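YopX protein domain-containing protein (Enterococcus faecalis, PDB 2OX7) is of unknown function; it is a beta-rich member of the YopX family, found with four chains in its crystal assembly. Local coordinates at residues S28-I40 with I51-Y65. Sequence-based numbering, arbitrary orientation.
Sequences SNSMIAIITDFQI and IGSYDTTFNWDEFPY
A beta hairpin pairs strand 31-41 with strand 46-56, and the chain beyond it folds back so that Phe63 and Tyr65 pack against Met31 and Ile34. Ile34 and Asp55 form an antiparallel hydrogen-bonded pair, Ile34 N to Asp55 O and Asp55 N to Ile34 O both 2.9 Å; non-hydrogen-bonded pairs Ala33-Thr56 and Ile35-Tyr54 flank it. Along its other edge, strand 31-41 pairs with strand 21-25, where Ile32 and Ala33 both face Leu24 in a classic beta bulge. Pairing is interrupted at Thr36 and Asp37, whose amides both reach Ser53 O from one face of its carbonyl plane, and resumes at Phe38-Ile51; across the break the CD1 atoms of Ile35 and Ile51 meet at 3.9 Å, on the face that also carries Ala33 and Tyr54.

On the face that carries Ile34 and Asp55, the CG2 branch of Ile34 sits between backbone N and carbonyl carbon while CG1 is anti to N (chi1 -170°). This CG2 lies 4.2 Å from the Tyr65 ring centroid, only 4° off the normal, a CH-pi contact, and also meets Phe63 CZ at 3.7 Å. The Met31 side chain, a selenomethionine, runs extended and then bends at chi3 (45°), bringing CE to Phe63 CD2 with SE at the ring edge, a Met-aromatic contact. Ile67 of strand 65-71 touches both Met31 and Ile34, joining the hairpin to the neighbouring sheet.

Thr56 OG1 accepts from Phe58 N in an ST turn and bonds Ser47 OG of the second subunit, while Tyr54 OH bonds Ser47 O there, so this strand also serves the subunit interface. The Asp55 carboxylate ties the returning chain to the strand: OD2 takes Trp60 NE1 from above the carboxylate plane and, on its anti lone pair, Tyr65 OH at 2.6 Å.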
loop_
_atom_site.group_PDB
_atom_site.type_symbol
_atom_site.label_atom_id
_atom_site.label_comp_id
_atom_site.label_asym_id
_atom_site.label_seq_id
_atom_site.Cartn_x
_atom_site.Cartn_y
_atom_site.Cartn_z
ATOM N N SER A 28 11.605 -27.487 4.300
ATOM C CA SER A 28 12.382 -26.738 3.315
ATOM C C SER A 28 11.481 -25.942 2.373
ATOM O O SER A 28 11.960 -25.360 1.400
ATOM C CB SER A 28 13.267 -27.697 2.507
ATOM O OG SER A 28 13.590 -27.161 1.227
ATOM N N ASN A 29 10.177 -25.923 2.659
ATOM C CA ASN A 29 9.197 -25.181 1.847
ATOM C C ASN A 29 8.872 -25.795 0.475
ATOM O O ASN A 29 8.450 -25.097 -0.449
ATOM C CB ASN A 29 9.600 -23.703 1.698
ATOM C CG ASN A 29 9.505 -22.929 3.005
ATOM O OD1 ASN A 29 9.012 -23.441 4.018
ATOM N ND2 ASN A 29 9.984 -21.690 2.992
ATOM N N SER A 30 9.071 -27.103 0.343
ATOM C CA SER A 30 8.670 -27.801 -0.868
ATOM C C SER A 30 7.394 -28.561 -0.572
ATOM O O SER A 30 7.318 -29.275 0.426
ATOM C CB SER A 30 9.756 -28.770 -1.331
ATOM O OG SER A 30 10.998 -28.103 -1.472
HETATM N N MSE A 31 6.387 -28.380 -1.420
HETATM C CA MSE A 31 5.173 -29.176 -1.307
HETATM C C MSE A 31 5.464 -30.605 -1.742
HETATM O O MSE A 31 5.913 -30.843 -2.871
HETATM C CB MSE A 31 4.040 -28.612 -2.136
HETATM C CG MSE A 31 2.738 -29.317 -1.891
HETATM SE SE MSE A 31 1.289 -28.611 -2.961
HETATM C CE MSE A 31 2.162 -28.478 -4.705
ATOM N N ILE A 32 5.220 -31.537 -0.829
ATOM C CA ILE A 32 5.554 -32.941 -1.069
ATOM C C ILE A 32 4.313 -33.833 -1.099
ATOM O O ILE A 32 4.381 -34.987 -1.537
ATOM C CB ILE A 32 6.643 -33.462 -0.091
ATOM C CG1 ILE A 32 6.179 -33.361 1.374
ATOM C CG2 ILE A 32 7.976 -32.726 -0.339
ATOM C CD1 ILE A 32 7.074 -34.136 2.385
ATOM N N ALA A 33 3.177 -33.293 -0.658
ATOM C CA ALA A 33 1.911 -34.024 -0.716
ATOM C C ALA A 33 0.730 -33.085 -0.843
ATOM O O ALA A 33 0.837 -31.883 -0.578
ATOM C CB ALA A 33 1.738 -34.931 0.522
ATOM N N ILE A 34 -0.398 -33.655 -1.238
ATOM C CA ILE A 34 -1.647 -32.933 -1.240
ATOM C C ILE A 34 -2.778 -33.844 -0.785
ATOM O O ILE A 34 -2.916 -34.979 -1.263
ATOM C CB ILE A 34 -1.909 -32.265 -2.626
ATOM C CG1 ILE A 34 -3.095 -31.307 -2.565
ATOM C CG2 ILE A 34 -2.045 -33.302 -3.754
ATOM C CD1 ILE A 34 -3.150 -30.375 -3.780
ATOM N N ILE A 35 -3.546 -33.356 0.176
ATOM C CA ILE A 35 -4.792 -34.001 0.572
ATOM C C ILE A 35 -5.956 -33.291 -0.108
ATOM O O ILE A 35 -6.168 -32.084 0.106
ATOM C CB ILE A 35 -4.977 -33.949 2.101
ATOM C CG1 ILE A 35 -3.834 -34.714 2.795
ATOM C CG2 ILE A 35 -6.350 -34.501 2.482
ATOM C CD1 ILE A 35 -3.840 -34.656 4.318
ATOM N N THR A 36 -6.706 -34.027 -0.924
ATOM C CA THR A 36 -7.865 -33.458 -1.593
ATOM C C THR A 36 -9.177 -33.704 -0.839
ATOM O O THR A 36 -10.107 -32.892 -0.944
ATOM C CB THR A 36 -7.967 -33.905 -3.071
ATOM O OG1 THR A 36 -7.808 -35.327 -3.155
ATOM C CG2 THR A 36 -6.873 -33.262 -3.892
ATOM N N ASP A 37 -9.245 -34.802 -0.077
ATOM C CA ASP A 37 -10.391 -35.121 0.804
ATOM C C ASP A 37 -9.908 -35.794 2.078
ATOM O O ASP A 37 -8.989 -36.608 2.044
ATOM C CB ASP A 37 -11.403 -36.093 0.146
ATOM C CG ASP A 37 -11.964 -35.566 -1.141
ATOM O OD1 ASP A 37 -13.113 -35.062 -1.128
ATOM O OD2 ASP A 37 -11.245 -35.639 -2.164
ATOM N N PHE A 38 -10.553 -35.478 3.187
ATOM C CA PHE A 38 -10.323 -36.184 4.438
ATOM C C PHE A 38 -11.579 -36.133 5.298
ATOM O O PHE A 38 -12.433 -35.253 5.140
ATOM C CB PHE A 38 -9.147 -35.566 5.216
ATOM C CG PHE A 38 -9.500 -34.281 5.889
ATOM C CD1 PHE A 38 -10.035 -34.283 7.169
ATOM C CD2 PHE A 38 -9.349 -33.068 5.223
ATOM C CE1 PHE A 38 -10.385 -33.100 7.803
ATOM C CE2 PHE A 38 -9.712 -31.870 5.848
ATOM C CZ PHE A 38 -10.227 -31.884 7.136
ATOM N N GLN A 39 -11.683 -37.068 6.236
ATOM C CA GLN A 39 -12.680 -36.943 7.295
ATOM C C GLN A 39 -12.071 -37.390 8.608
ATOM O O GLN A 39 -11.074 -38.111 8.619
ATOM C CB GLN A 39 -13.986 -37.696 6.972
ATOM C CG GLN A 39 -13.858 -38.981 6.141
ATOM C CD GLN A 39 -15.209 -39.702 5.980
ATOM O OE1 GLN A 39 -15.939 -39.901 6.955
ATOM N NE2 GLN A 39 -15.533 -40.095 4.751
ATOM N N ILE A 40 -12.645 -36.930 9.708
ATOM C CA ILE A 40 -12.194 -37.356 11.021
ATOM C C ILE A 40 -13.101 -38.492 11.536
ATOM O O ILE A 40 -14.334 -38.389 11.494
ATOM C CB ILE A 40 -12.112 -36.158 12.015
ATOM C CG1 ILE A 40 -11.364 -34.965 11.389
ATOM C CG2 ILE A 40 -11.465 -36.570 13.325
ATOM C CD1 ILE A 40 -9.996 -35.288 10.769
ATOM N N ILE A 51 -7.521 -40.045 5.527
ATOM C CA ILE A 51 -7.204 -39.381 4.272
ATOM C C ILE A 51 -7.864 -40.089 3.103
ATOM O O ILE A 51 -7.537 -41.248 2.790
ATOM C CB ILE A 51 -5.688 -39.298 4.055
ATOM C CG1 ILE A 51 -5.046 -38.462 5.170
ATOM C CG2 ILE A 51 -5.355 -38.731 2.665
ATOM C CD1 ILE A 51 -3.525 -38.495 5.182
ATOM N N GLY A 52 -8.807 -39.391 2.473
ATOM C CA GLY A 52 -9.469 -39.877 1.266
ATOM C C GLY A 52 -8.556 -39.705 0.075
ATOM O O GLY A 52 -7.524 -40.363 -0.026
ATOM N N SER A 53 -8.932 -38.810 -0.828
ATOM C CA SER A 53 -8.108 -38.526 -1.988
ATOM C C SER A 53 -6.824 -37.786 -1.618
ATOM O O SER A 53 -6.826 -36.901 -0.757
ATOM C CB SER A 53 -8.902 -37.729 -3.020
ATOM O OG SER A 53 -8.990 -38.457 -4.230
ATOM N N TYR A 54 -5.735 -38.150 -2.284
ATOM C CA TYR A 54 -4.440 -37.547 -2.030
ATOM C C TYR A 54 -3.479 -37.820 -3.171
ATOM O O TYR A 54 -3.777 -38.601 -4.090
ATOM C CB TYR A 54 -3.856 -38.070 -0.707
ATOM C CG TYR A 54 -3.290 -39.482 -0.793
ATOM C CD1 TYR A 54 -1.920 -39.693 -0.927
ATOM C CD2 TYR A 54 -4.129 -40.601 -0.756
ATOM C CE1 TYR A 54 -1.384 -40.990 -1.014
ATOM C CE2 TYR A 54 -3.600 -41.912 -0.844
ATOM C CZ TYR A 54 -2.226 -42.085 -0.977
ATOM O OH TYR A 54 -1.680 -43.357 -1.072
ATOM N N ASP A 55 -2.315 -37.183 -3.103
ATOM C CA ASP A 55 -1.200 -37.504 -3.980
ATOM C C ASP A 55 0.097 -37.087 -3.309
ATOM O O ASP A 55 0.097 -36.204 -2.449
ATOM C CB ASP A 55 -1.341 -36.811 -5.332
ATOM C CG ASP A 55 -0.628 -37.562 -6.444
ATOM O OD1 ASP A 55 0.100 -38.534 -6.129
ATOM O OD2 ASP A 55 -0.791 -37.194 -7.634
ATOM N N THR A 56 1.203 -37.722 -3.673
ATOM C CA THR A 56 2.492 -37.338 -3.082
ATOM C C THR A 56 3.571 -37.191 -4.142
ATOM O O THR A 56 3.388 -37.611 -5.287
ATOM C CB THR A 56 2.975 -38.278 -1.917
ATOM O OG1 THR A 56 3.858 -39.293 -2.430
ATOM C CG2 THR A 56 1.805 -38.921 -1.161
ATOM N N THR A 57 4.690 -36.587 -3.762
ATOM C CA THR A 57 5.748 -36.274 -4.711
ATOM C C THR A 57 6.580 -37.507 -5.087
ATOM O O THR A 57 7.379 -37.461 -6.033
ATOM C CB THR A 57 6.666 -35.160 -4.169
ATOM O OG1 THR A 57 7.477 -34.649 -5.234
ATOM C CG2 THR A 57 7.548 -35.675 -3.028
ATOM N N PHE A 58 6.389 -38.587 -4.324
ATOM C CA PHE A 58 7.014 -39.887 -4.588
ATOM C C PHE A 58 6.751 -40.299 -6.034
ATOM O O PHE A 58 7.673 -40.685 -6.756
ATOM C CB PHE A 58 6.435 -40.945 -3.641
ATOM C CG PHE A 58 7.451 -41.950 -3.135
ATOM C CD1 PHE A 58 7.876 -41.914 -1.807
ATOM C CD2 PHE A 58 7.968 -42.934 -3.978
ATOM C CE1 PHE A 58 8.810 -42.832 -1.326
ATOM C CE2 PHE A 58 8.903 -43.851 -3.513
ATOM C CZ PHE A 58 9.322 -43.803 -2.179
ATOM N N ASN A 59 5.490 -40.154 -6.455
ATOM C CA ASN A 59 5.007 -40.647 -7.746
ATOM C C ASN A 59 5.402 -39.782 -8.943
ATOM O O ASN A 59 4.967 -40.047 -10.072
ATOM C CB ASN A 59 3.479 -40.773 -7.720
ATOM C CG ASN A 59 2.958 -41.354 -6.424
ATOM O OD1 ASN A 59 3.015 -42.566 -6.197
ATOM N ND2 ASN A 59 2.434 -40.490 -5.566
ATOM N N TRP A 60 6.225 -38.763 -8.705
ATOM C CA TRP A 60 6.450 -37.730 -9.710
ATOM C C TRP A 60 7.873 -37.215 -9.749
ATOM O O TRP A 60 8.508 -37.013 -8.711
ATOM C CB TRP A 60 5.510 -36.547 -9.452
ATOM C CG TRP A 60 4.064 -36.889 -9.601
ATOM C CD1 TRP A 60 3.207 -37.274 -8.613
ATOM C CD2 TRP A 60 3.302 -36.874 -10.814
ATOM N NE1 TRP A 60 1.955 -37.504 -9.133
ATOM C CE2 TRP A 60 1.983 -37.263 -10.483
ATOM C CE3 TRP A 60 3.602 -36.564 -12.149
ATOM C CZ2 TRP A 60 0.959 -37.351 -11.441
ATOM C CZ3 TRP A 60 2.577 -36.653 -13.108
ATOM C CH2 TRP A 60 1.275 -37.044 -12.744
ATOM N N ASP A 61 8.359 -36.983 -10.961
ATOM C CA ASP A 61 9.625 -36.300 -11.160
ATOM C C ASP A 61 9.460 -34.853 -10.698
ATOM O O ASP A 61 10.275 -34.343 -9.915
ATOM C CB ASP A 61 10.040 -36.376 -12.629
ATOM C CG ASP A 61 10.023 -37.803 -13.168
ATOM O OD1 ASP A 61 8.916 -38.386 -13.291
ATOM O OD2 ASP A 61 11.113 -38.338 -13.469
ATOM N N GLU A 62 8.397 -34.204 -11.179
ATOM C CA GLU A 62 7.982 -32.897 -10.673
ATOM C C GLU A 62 6.506 -32.963 -10.301
ATOM O O GLU A 62 5.647 -33.288 -11.138
ATOM C CB GLU A 62 8.311 -31.758 -11.667
ATOM C CG GLU A 62 7.129 -31.107 -12.400
ATOM C CD GLU A 62 6.791 -31.770 -13.735
ATOM O OE1 GLU A 62 5.621 -32.189 -13.921
ATOM O OE2 GLU A 62 7.690 -31.859 -14.606
ATOM N N PHE A 63 6.230 -32.700 -9.026
ATOM C CA PHE A 63 4.885 -32.743 -8.475
ATOM C C PHE A 63 4.019 -31.751 -9.254
ATOM O O PHE A 63 4.303 -30.559 -9.249
ATOM C CB PHE A 63 4.946 -32.404 -6.989
ATOM C CG PHE A 63 3.749 -32.858 -6.206
ATOM C CD1 PHE A 63 3.247 -34.150 -6.342
ATOM C CD2 PHE A 63 3.122 -31.987 -5.315
ATOM C CE1 PHE A 63 2.139 -34.569 -5.601
ATOM C CE2 PHE A 63 2.019 -32.398 -4.574
ATOM C CZ PHE A 63 1.531 -33.692 -4.710
ATOM N N PRO A 64 2.989 -32.247 -9.965
ATOM C CA PRO A 64 2.305 -31.427 -10.975
ATOM C C PRO A 64 1.139 -30.597 -10.424
ATOM O O PRO A 64 0.117 -30.458 -11.086
ATOM C CB PRO A 64 1.763 -32.485 -11.929
ATOM C CG PRO A 64 1.379 -33.602 -11.023
ATOM C CD PRO A 64 2.398 -33.601 -9.897
ATOM N N TYR A 65 1.284 -30.068 -9.220
ATOM C CA TYR A 65 0.205 -29.299 -8.595
ATOM C C TYR A 65 0.704 -27.904 -8.268
ATOM O O TYR A 65 1.817 -27.745 -7.754
ATOM C CB TYR A 65 -0.290 -29.988 -7.332
ATOM C CG TYR A 65 -0.851 -31.373 -7.578
ATOM C CD1 TYR A 65 -2.193 -31.565 -7.871
ATOM C CD2 TYR A 65 -0.019 -32.499 -7.524
ATOM C CE1 TYR A 65 -2.703 -32.839 -8.097
ATOM C CE2 TYR A 65 -0.515 -33.770 -7.745
ATOM C CZ TYR A 65 -1.851 -33.939 -8.035
ATOM O OH TYR A 65 -2.344 -35.219 -8.242
#